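Local coordinates for endoribonuclease MazF4 (Mycobacterium tuberculosis, PDB 5XE2), which cleaves single-stranded mRNA within the sequence UCGCU as the toxin of a type II toxin-antitoxin pair, neutralised by its cognate antitoxin MazE4, at residues P58-T63 against G84-A89. Numbering follows the deposited sequence.
Sequences PSDPLT and GEVTPA
Asp60 OD1 is gripped by two donors of Thr87, the N-cap residue of helix 88-101, and so ties the loop between strands 53-55 and 65-75 of this SH3-like MazF fold to the junction of edge strand 82-85 with the C-terminal helix. The backbone N of Thr87 approaches Asp60 OD1 almost end-on to its C-O bond, at 2.8 Å and in an almost straight bond (174°). Thr87 OG1 gives its proton to the same Asp60 OD1 at 2.9 Å, from the syn side and tilted 34° from the plane of the carboxylate. With chi1 at 57°, Thr87 OG1 sits between its own backbone N and carbonyl carbon, where the hydroxyl reaches Asp60 OD1, is also hydrogen-bonded to Thr90 OG1 and caps a backbone N in the first turn. Asp60 OD2 is held in turn by Thr90 OG1 and Gly57 N, which should fix the rotation of the carboxylate. Val86 CG1 comes within 3.6 Å of Asp60 OD1, while the valine packs on Val11, Met91 and Ile94. Further along, the CG-CD side of the Pro61 ring lies against the end of strand 82-85, Pro61 CD 3.2 Å from Glu85 O. On the Ser59 side, Thr87 CG2 rests 3.5 Å from Ser59 O.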
loop_
_atom_site.group_PDB
_atom_site.type_symbol
_atom_site.label_atom_id
_atom_site.label_comp_id
_atom_site.label_asym_id
_atom_site.label_seq_id
_atom_site.Cartn_x
_atom_site.Cartn_y
_atom_site.Cartn_z
ATOM N N PRO A 58 22.431 -10.422 -5.188
ATOM C CA PRO A 58 23.807 -10.347 -4.706
ATOM C C PRO A 58 24.395 -8.932 -4.666
ATOM O O PRO A 58 25.395 -8.738 -3.990
ATOM C CB PRO A 58 24.579 -11.245 -5.684
ATOM C CG PRO A 58 23.757 -11.262 -6.922
ATOM C CD PRO A 58 22.331 -11.157 -6.464
ATOM N N SER A 59 23.781 -7.967 -5.362
ATOM C CA SER A 59 24.200 -6.560 -5.318
ATOM C C SER A 59 23.443 -5.698 -4.308
ATOM O O SER A 59 23.816 -4.546 -4.107
ATOM C CB SER A 59 24.061 -5.936 -6.710
ATOM O OG SER A 59 24.810 -6.677 -7.661
ATOM N N ASP A 60 22.382 -6.232 -3.687
ATOM C CA ASP A 60 21.598 -5.463 -2.714
ATOM C C ASP A 60 22.284 -5.447 -1.352
ATOM O O ASP A 60 23.076 -6.333 -1.060
ATOM C CB ASP A 60 20.174 -6.017 -2.582
ATOM C CG ASP A 60 19.334 -5.719 -3.792
ATOM O OD1 ASP A 60 19.191 -4.526 -4.135
ATOM O OD2 ASP A 60 18.847 -6.680 -4.415
ATOM N N PRO A 61 21.975 -4.440 -0.514
ATOM C CA PRO A 61 22.598 -4.288 0.808
ATOM C C PRO A 61 22.134 -5.273 1.892
ATOM O O PRO A 61 22.759 -5.352 2.951
ATOM C CB PRO A 61 22.181 -2.869 1.211
ATOM C CG PRO A 61 20.881 -2.671 0.516
ATOM C CD PRO A 61 21.124 -3.278 -0.834
ATOM N N LEU A 62 21.030 -5.974 1.652
ATOM C CA LEU A 62 20.445 -6.859 2.638
ATOM C C LEU A 62 20.101 -8.188 1.984
ATOM O O LEU A 62 19.915 -8.263 0.763
ATOM C CB LEU A 62 19.187 -6.213 3.218
ATOM C CG LEU A 62 19.388 -4.832 3.867
ATOM C CD1 LEU A 62 18.116 -4.005 3.840
ATOM C CD2 LEU A 62 19.918 -4.974 5.283
ATOM N N THR A 63 20.042 -9.234 2.804
ATOM C CA THR A 63 19.555 -10.544 2.362
ATOM C C THR A 63 18.038 -10.630 2.613
ATOM O O THR A 63 17.420 -9.666 3.082
ATOM C CB THR A 63 20.338 -11.696 3.041
ATOM O OG1 THR A 63 20.139 -12.914 2.311
ATOM C CG2 THR A 63 19.921 -11.909 4.491
ATOM N N GLY A 84 20.194 0.689 4.415
ATOM C CA GLY A 84 20.738 0.725 3.073
ATOM C C GLY A 84 19.667 1.002 2.044
ATOM O O GLY A 84 18.514 1.290 2.380
ATOM N N GLU A 85 20.082 0.904 0.787
ATOM C CA GLU A 85 19.280 1.276 -0.357
ATOM C C GLU A 85 19.277 0.126 -1.358
ATOM O O GLU A 85 20.334 -0.366 -1.757
ATOM C CB GLU A 85 19.865 2.527 -0.989
ATOM C CG GLU A 85 19.003 3.136 -2.081
ATOM C CD GLU A 85 19.512 4.487 -2.543
ATOM O OE1 GLU A 85 20.475 5.019 -1.938
ATOM O OE2 GLU A 85 18.936 5.021 -3.520
ATOM N N VAL A 86 18.078 -0.290 -1.750
ATOM C CA VAL A 86 17.894 -1.379 -2.697
ATOM C C VAL A 86 18.308 -0.910 -4.092
ATOM O O VAL A 86 18.142 0.270 -4.435
ATOM C CB VAL A 86 16.428 -1.878 -2.634
ATOM C CG1 VAL A 86 16.098 -2.823 -3.765
ATOM C CG2 VAL A 86 16.189 -2.567 -1.298
ATOM N N THR A 87 18.870 -1.822 -4.883
ATOM C CA THR A 87 19.358 -1.476 -6.222
ATOM C C THR A 87 18.180 -1.118 -7.142
ATOM O O THR A 87 17.054 -1.575 -6.908
ATOM C CB THR A 87 20.145 -2.627 -6.868
ATOM O OG1 THR A 87 19.325 -3.799 -6.914
ATOM C CG2 THR A 87 21.433 -2.920 -6.097
ATOM N N PRO A 88 18.421 -0.284 -8.174
ATOM C CA PRO A 88 17.375 -0.024 -9.163
ATOM C C PRO A 88 16.811 -1.274 -9.826
ATOM O O PRO A 88 15.608 -1.340 -10.057
ATOM C CB PRO A 88 18.082 0.859 -10.186
ATOM C CG PRO A 88 19.061 1.629 -9.366
ATOM C CD PRO A 88 19.551 0.655 -8.329
ATOM N N ALA A 89 17.666 -2.253 -10.124
ATOM C CA ALA A 89 17.215 -3.540 -10.653
ATOM C C ALA A 89 16.205 -4.215 -9.725
ATOM O O ALA A 89 15.133 -4.617 -10.165
ATOM C CB ALA A 89 18.398 -4.474 -10.889
#